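PDB 4MT4: CmeC from Campylobacter jejuni, which probably serves, as a trimeric lipoprotein of the outer membrane factor family, as the outer membrane channel of a drug efflux system. Local coordinates for residues C1-I9 against L126-R135. Residues are numbered along the deposited sequence; the frame is centred on the assembly and turned at random.
With 3PK ((2S)-1-(pentanoyloxy)propan-2-yl hexanoate), chain S.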
ATOM      1  N   CYS B   1      -4.668  27.113 -31.030  1.00 49.24           N
ATOM      2  CA  CYS B   1      -3.603  26.117 -31.024  1.00 53.70           C
ATOM      3  C   CYS B   1      -3.539  25.391 -29.687  1.00 62.67           C
ATOM      4  O   CYS B   1      -2.683  24.534 -29.478  1.00 57.41           O
ATOM      5  CB  CYS B   1      -2.255  26.772 -31.327  1.00 58.52           C
ATOM      6  SG  CYS B   1      -2.228  27.732 -32.852  1.00 70.66           S
ATOM      7  N   SER B   2      -4.448  25.747 -28.786  1.00 54.21           N
ATOM      8  CA  SER B   2      -4.527  25.129 -27.467  1.00 41.82           C
ATOM      9  C   SER B   2      -5.841  25.477 -26.773  1.00 45.52           C
ATOM     10  O   SER B   2      -6.274  26.629 -26.789  1.00 44.94           O
ATOM     11  CB  SER B   2      -3.350  25.564 -26.590  1.00 55.37           C
ATOM     12  OG  SER B   2      -3.429  24.973 -25.306  1.00 38.60           O
ATOM     13  N   LEU B   3      -6.472  24.472 -26.170  1.00 39.94           N
ATOM     14  CA  LEU B   3      -7.695  24.675 -25.402  1.00 34.68           C
ATOM     15  C   LEU B   3      -7.450  24.430 -23.916  1.00 42.96           C
ATOM     16  O   LEU B   3      -8.389  24.319 -23.125  1.00 37.60           O
ATOM     17  CB  LEU B   3      -8.809  23.761 -25.911  1.00 36.06           C
ATOM     18  CG  LEU B   3      -9.157  23.916 -27.391  1.00 42.38           C
ATOM     19  CD1 LEU B   3     -10.315  23.009 -27.759  1.00 42.50           C
ATOM     20  CD2 LEU B   3      -9.476  25.366 -27.733  1.00 33.95           C
ATOM     21  N   SER B   4      -6.176  24.343 -23.544  1.00 39.07           N
ATOM     22  CA  SER B   4      -5.797  24.177 -22.147  1.00 52.56           C
ATOM     23  C   SER B   4      -6.098  25.439 -21.352  1.00 46.20           C
ATOM     24  O   SER B   4      -5.706  26.538 -21.747  1.00 48.95           O
ATOM     25  CB  SER B   4      -4.315  23.817 -22.028  1.00 34.02           C
ATOM     26  OG  SER B   4      -4.083  22.491 -22.470  1.00 59.29           O
ATOM     27  N   PRO B   5      -6.802  25.282 -20.223  1.00 44.93           N
ATOM     28  CA  PRO B   5      -7.157  26.430 -19.388  1.00 50.91           C
ATOM     29  C   PRO B   5      -5.938  27.007 -18.681  1.00 45.14           C
ATOM     30  O   PRO B   5      -4.932  26.310 -18.540  1.00 45.84           O
ATOM     31  CB  PRO B   5      -8.146  25.836 -18.383  1.00 35.91           C
ATOM     32  CG  PRO B   5      -7.727  24.404 -18.266  1.00 39.70           C
ATOM     33  CD  PRO B   5      -7.266  24.008 -19.645  1.00 39.76           C
ATOM     34  N   ASN B   6      -6.025  28.264 -18.255  1.00 53.87           N
ATOM     35  CA  ASN B   6      -4.958  28.878 -17.475  1.00 58.53           C
ATOM     36  C   ASN B   6      -4.797  28.183 -16.129  1.00 46.85           C
ATOM     37  O   ASN B   6      -5.771  27.991 -15.401  1.00 57.48           O
ATOM     38  CB  ASN B   6      -5.228  30.371 -17.266  1.00 54.98           C
ATOM     39  CG  ASN B   6      -5.127  31.168 -18.551  1.00 65.54           C
ATOM     40  OD1 ASN B   6      -4.484  30.742 -19.510  1.00 72.52           O
ATOM     41  ND2 ASN B   6      -5.759  32.337 -18.576  1.00 80.63           N
ATOM     42  N   LEU B   7      -3.567  27.799 -15.804  1.00 54.09           N
ATOM     43  CA  LEU B   7      -3.297  27.132 -14.537  1.00 67.19           C
ATOM     44  C   LEU B   7      -3.097  28.159 -13.430  1.00 55.18           C
ATOM     45  O   LEU B   7      -2.122  28.912 -13.437  1.00 59.89           O
ATOM     46  CB  LEU B   7      -2.072  26.226 -14.654  1.00 51.31           C
ATOM     47  CG  LEU B   7      -1.815  25.315 -13.454  1.00 56.16           C
ATOM     48  CD1 LEU B   7      -3.000  24.392 -13.213  1.00 54.56           C
ATOM     49  CD2 LEU B   7      -0.545  24.517 -13.669  1.00 53.23           C
ATOM     50  N   ASN B   8      -4.028  28.184 -12.482  1.00 63.00           N
ATOM     51  CA  ASN B   8      -3.999  29.166 -11.404  1.00 79.50           C
ATOM     52  C   ASN B   8      -3.744  28.536 -10.041  1.00 76.84           C
ATOM     53  O   ASN B   8      -4.679  28.201  -9.313  1.00 83.92           O
ATOM     54  CB  ASN B   8      -5.310  29.952 -11.374  1.00 75.61           C
ATOM     55  CG  ASN B   8      -5.553  30.726 -12.652  1.00 92.59           C
ATOM     56  OD1 ASN B   8      -6.590  30.574 -13.297  1.00 83.92           O
ATOM     57  ND2 ASN B   8      -4.589  31.559 -13.031  1.00 88.95           N
ATOM     58  N   ILE B   9      -2.471  28.379  -9.697  1.00 77.11           N
ATOM     59  CA  ILE B   9      -2.097  27.875  -8.386  1.00 75.32           C
ATOM     60  C   ILE B   9      -2.061  29.014  -7.376  1.00 67.96           C
ATOM     61  O   ILE B   9      -1.260  29.938  -7.509  1.00 63.64           O
ATOM     62  CB  ILE B   9      -0.727  27.176  -8.412  1.00 63.57           C
ATOM     63  CG1 ILE B   9      -0.725  26.044  -9.439  1.00 73.34           C
ATOM     64  CG2 ILE B   9      -0.374  26.646  -7.029  1.00 71.98           C
ATOM     65  CD1 ILE B   9       0.278  26.240 -10.551  1.00 70.94           C
ATOM     66  N   LEU B 126      -4.725  21.595 -35.348  1.00 46.94           N
ATOM     67  CA  LEU B 126      -5.346  22.915 -35.334  1.00 48.54           C
ATOM     68  C   LEU B 126      -5.631  23.429 -33.925  1.00 50.30           C
ATOM     69  O   LEU B 126      -5.544  24.628 -33.666  1.00 42.08           O
ATOM     70  CB  LEU B 126      -6.652  22.893 -36.132  1.00 45.46           C
ATOM     71  CG  LEU B 126      -6.573  22.611 -37.633  1.00 49.00           C
ATOM     72  CD1 LEU B 126      -7.965  22.389 -38.207  1.00 39.72           C
ATOM     73  CD2 LEU B 126      -5.874  23.754 -38.347  1.00 45.14           C
ATOM     74  N   TRP B 127      -5.974  22.520 -33.017  1.00 44.06           N
ATOM     75  CA  TRP B 127      -6.448  22.913 -31.694  1.00 42.59           C
ATOM     76  C   TRP B 127      -5.526  22.433 -30.574  1.00 43.37           C
ATOM     77  O   TRP B 127      -5.873  22.512 -29.395  1.00 39.82           O
ATOM     78  CB  TRP B 127      -7.867  22.384 -31.474  1.00 39.99           C
ATOM     79  CG  TRP B 127      -8.735  22.532 -32.688  1.00 55.90           C
ATOM     80  CD1 TRP B 127      -9.179  21.532 -33.504  1.00 39.85           C
ATOM     81  CD2 TRP B 127      -9.240  23.754 -33.238  1.00 52.97           C
ATOM     82  NE1 TRP B 127      -9.941  22.054 -34.519  1.00 45.52           N
ATOM     83  CE2 TRP B 127      -9.994  23.418 -34.379  1.00 50.06           C
ATOM     84  CE3 TRP B 127      -9.136  25.100 -32.873  1.00 53.11           C
ATOM     85  CZ2 TRP B 127     -10.638  24.374 -35.159  1.00 46.55           C
ATOM     86  CZ3 TRP B 127      -9.777  26.050 -33.648  1.00 48.73           C
ATOM     87  CH2 TRP B 127     -10.518  25.681 -34.778  1.00 42.37           C
ATOM     88  N   GLY B 128      -4.351  21.942 -30.951  1.00 47.42           N
ATOM     89  CA  GLY B 128      -3.352  21.533 -29.981  1.00 36.50           C
ATOM     90  C   GLY B 128      -3.694  20.265 -29.228  1.00 45.24           C
ATOM     91  O   GLY B 128      -3.312  20.103 -28.068  1.00 49.81           O
ATOM     92  N   LYS B 129      -4.418  19.365 -29.883  1.00 42.08           N
ATOM     93  CA  LYS B 129      -4.724  18.064 -29.302  1.00 40.04           C
ATOM     94  C   LYS B 129      -3.438  17.287 -29.048  1.00 47.03           C
ATOM     95  O   LYS B 129      -3.284  16.635 -28.014  1.00 45.63           O
ATOM     96  CB  LYS B 129      -5.648  17.263 -30.222  1.00 45.98           C
ATOM     97  CG  LYS B 129      -5.850  15.820 -29.786  1.00 49.14           C
ATOM     98  CD  LYS B 129      -6.606  15.023 -30.836  1.00 52.82           C
ATOM     99  CE  LYS B 129      -6.706  13.557 -30.445  1.00 51.44           C
ATOM    100  NZ  LYS B 129      -7.383  12.743 -31.492  1.00 61.27           N
ATOM    101  N   TYR B 130      -2.514  17.374 -30.000  1.00 42.06           N
ATOM    102  CA  TYR B 130      -1.260  16.637 -29.928  1.00 41.57           C
ATOM    103  C   TYR B 130      -0.157  17.481 -29.301  1.00 47.81           C
ATOM    104  O   TYR B 130       0.804  16.946 -28.747  1.00 43.31           O
ATOM    105  CB  TYR B 130      -0.848  16.162 -31.324  1.00 35.49           C
ATOM    106  CG  TYR B 130      -1.901  15.295 -31.984  1.00 46.09           C
ATOM    107  CD1 TYR B 130      -2.036  13.956 -31.643  1.00 46.93           C
ATOM    108  CD2 TYR B 130      -2.766  15.819 -32.937  1.00 42.32           C
ATOM    109  CE1 TYR B 130      -2.999  13.162 -32.236  1.00 51.72           C
ATOM    110  CE2 TYR B 130      -3.733  15.032 -33.535  1.00 40.08           C
ATOM    111  CZ  TYR B 130      -3.844  13.704 -33.181  1.00 51.92           C
ATOM    112  OH  TYR B 130      -4.802  12.910 -33.770  1.00 70.97           O
ATOM    113  N   ARG B 131      -0.296  18.801 -29.381  1.00 39.80           N
ATOM    114  CA  ARG B 131       0.669  19.693 -28.750  1.00 39.36           C
ATOM    115  C   ARG B 131       0.554  19.601 -27.232  1.00 40.62           C
ATOM    116  O   ARG B 131       1.561  19.548 -26.531  1.00 38.68           O
ATOM    117  CB  ARG B 131       0.470  21.141 -29.207  1.00 35.45           C
ATOM    118  CG  ARG B 131       1.536  22.101 -28.683  1.00 51.58           C
ATOM    119  CD  ARG B 131       1.423  23.482 -29.313  1.00 61.69           C
ATOM    120  NE  ARG B 131       0.630  24.405 -28.505  1.00 63.83           N
ATOM    121  CZ  ARG B 131       1.149  25.292 -27.661  1.00 59.11           C
ATOM    122  NH1 ARG B 131       0.355  26.096 -26.967  1.00 65.11           N
ATOM    123  NH2 ARG B 131       2.464  25.380 -27.514  1.00 62.97           N
ATOM    124  N   ASP B 132      -0.679  19.571 -26.733  1.00 33.70           N
ATOM    125  CA  ASP B 132      -0.918  19.481 -25.296  1.00 47.04           C
ATOM    126  C   ASP B 132      -0.706  18.060 -24.779  1.00 50.65           C
ATOM    127  O   ASP B 132      -0.388  17.864 -23.607  1.00 42.40           O
ATOM    128  CB  ASP B 132      -2.328  19.963 -24.947  1.00 31.86           C
ATOM    129  CG  ASP B 132      -2.476  21.468 -25.071  1.00 39.32           C
ATOM    130  OD1 ASP B 132      -1.446  22.154 -25.237  1.00 44.14           O
ATOM    131  OD2 ASP B 132      -3.619  21.969 -24.993  1.00 43.33           O
ATOM    132  N   THR B 133      -0.888  17.072 -25.649  1.00 40.79           N
ATOM    133  CA  THR B 133      -0.557  15.694 -25.305  1.00 40.67           C
ATOM    134  C   THR B 133       0.942  15.600 -25.047  1.00 42.83           C
ATOM    135  O   THR B 133       1.389  14.924 -24.120  1.00 40.82           O
ATOM    136  CB  THR B 133      -0.964  14.703 -26.417  1.00 38.87           C
ATOM    137  OG1 THR B 133      -2.386  14.733 -26.597  1.00 42.30           O
ATOM    138  CG2 THR B 133      -0.538  13.288 -26.052  1.00 38.82           C
ATOM    139  N   TYR B 134       1.710  16.303 -25.874  1.00 39.69           N
ATOM    140  CA  TYR B 134       3.159  16.374 -25.730  1.00 39.07           C
ATOM    141  C   TYR B 134       3.560  17.148 -24.477  1.00 41.30           C
ATOM    142  O   TYR B 134       4.447  16.728 -23.732  1.00 42.25           O
ATOM    143  CB  TYR B 134       3.783  17.021 -26.972  1.00 34.16           C
ATOM    144  CG  TYR B 134       5.247  17.369 -26.818  1.00 39.43           C
ATOM    145  CD1 TYR B 134       6.226  16.390 -26.922  1.00 39.02           C
ATOM    146  CD2 TYR B 134       5.650  18.675 -26.573  1.00 31.37           C
ATOM    147  CE1 TYR B 134       7.564  16.700 -26.780  1.00 33.34           C
ATOM    148  CE2 TYR B 134       6.986  18.996 -26.429  1.00 36.81           C
ATOM    149  CZ  TYR B 134       7.939  18.004 -26.533  1.00 38.09           C
ATOM    150  OH  TYR B 134       9.271  18.316 -26.392  1.00 55.34           O
ATOM    151  N   ARG B 135       2.900  18.281 -24.252  1.00 41.32           N
ATOM    152  CA  ARG B 135       3.188  19.125 -23.096  1.00 45.85           C
ATOM    153  C   ARG B 135       2.850  18.413 -21.788  1.00 44.06           C
ATOM    154  O   ARG B 135       3.509  18.621 -20.771  1.00 40.96           O
ATOM    155  CB  ARG B 135       2.417  20.443 -23.188  1.00 36.03           C
ATOM    156  CG  ARG B 135       2.876  21.369 -24.306  1.00 34.88           C
ATOM    157  CD  ARG B 135       1.786  22.373 -24.658  1.00 43.70           C
ATOM    158  NE  ARG B 135       2.132  23.738 -24.276  1.00 41.87           N
ATOM    159  CZ  ARG B 135       1.258  24.738 -24.207  1.00 48.10           C
ATOM    160  NH1 ARG B 135      -0.022  24.522 -24.483  1.00 33.85           N
ATOM    161  NH2 ARG B 135       1.660  25.951 -23.854  1.00 64.05           N
TER
HETATM  162  CA1 3PK S 507      -1.509  24.323 -37.753  1.00101.43           C
HETATM  163  OA1 3PK S 507      -0.649  23.587 -38.187  1.00 92.81           O
HETATM  164  CA2 3PK S 507      -2.489  24.812 -38.730  1.00 90.85           C
HETATM  165  CA3 3PK S 507      -2.038  24.890 -40.144  1.00 78.51           C
HETATM  166  CA4 3PK S 507      -3.095  25.210 -41.137  1.00 83.69           C
HETATM  167  CA5 3PK S 507      -3.709  24.098 -41.913  1.00 77.93           C
HETATM  168  CB1 3PK S 507      -3.364  27.626 -36.735  1.00 79.98           C
HETATM  169  OB1 3PK S 507      -3.067  28.780 -36.552  1.00 85.74           O
HETATM  170  CB2 3PK S 507      -2.498  26.839 -37.647  1.00 85.90           C
HETATM  171  CG1 3PK S 507      -1.868  25.252 -35.607  1.00 85.83           C
HETATM  172  OG1 3PK S 507      -1.159  25.189 -36.769  1.00 80.73           O
HETATM  173  CG2 3PK S 507      -2.241  26.615 -35.220  1.00 87.80           C
HETATM  174  OG2 3PK S 507      -3.476  26.955 -35.607  1.00 92.78           O
HETATM  175  CG3 3PK S 507      -2.103  26.819 -33.731  1.00 78.80           C
HETATM  176  O   HOH W   1      -5.544  21.789 -26.679  1.00 38.10           O
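The lipidated N-terminus of this outer membrane factor lies against the turn where strand 109-124 of the beta-barrel passes into the long helix 129-195 of the periplasmic tunnel. C1 carries the diacylglycerol-like group through a covalent bond from SG to CG3 of 3PK, and L126 rests its CD2 on an acyl chain of the same lipid, 3.6 Å from CA2. Backbones then meet closely: C1 O approaches G128 CA at 3.1 Å in a CA-H...O contact, and that carbonyl oxygen also lies in the plane of the R131 guanidinium, at its edge, and takes a weak hydrogen bond from NE.

D132, near the start of the helix, gathers the two serines. S2 OG, set anti to its own backbone nitrogen (chi1 180°), reaches the syn lone pair of OD2 at 3.0 Å, whereas S4 OG comes down on OD2 from above the carboxylate plane, 2.6 Å away. Water 1 links L3 N with W127 O and D132 OD2, tying the N-terminal segment to the turn. Beyond these segments, R293 binds the L3 carbonyl and P298 takes the W127 indole N-H. R131 CZ lies over the centre of the R135 guanidinium, 3.4 Å above its plane, and the carboxylate probably eases the closeness of the two charges: R135 NH1 bridges to D132 OD1 at 2.9 Å, with the oxygen only 1° out of the guanidinium plane.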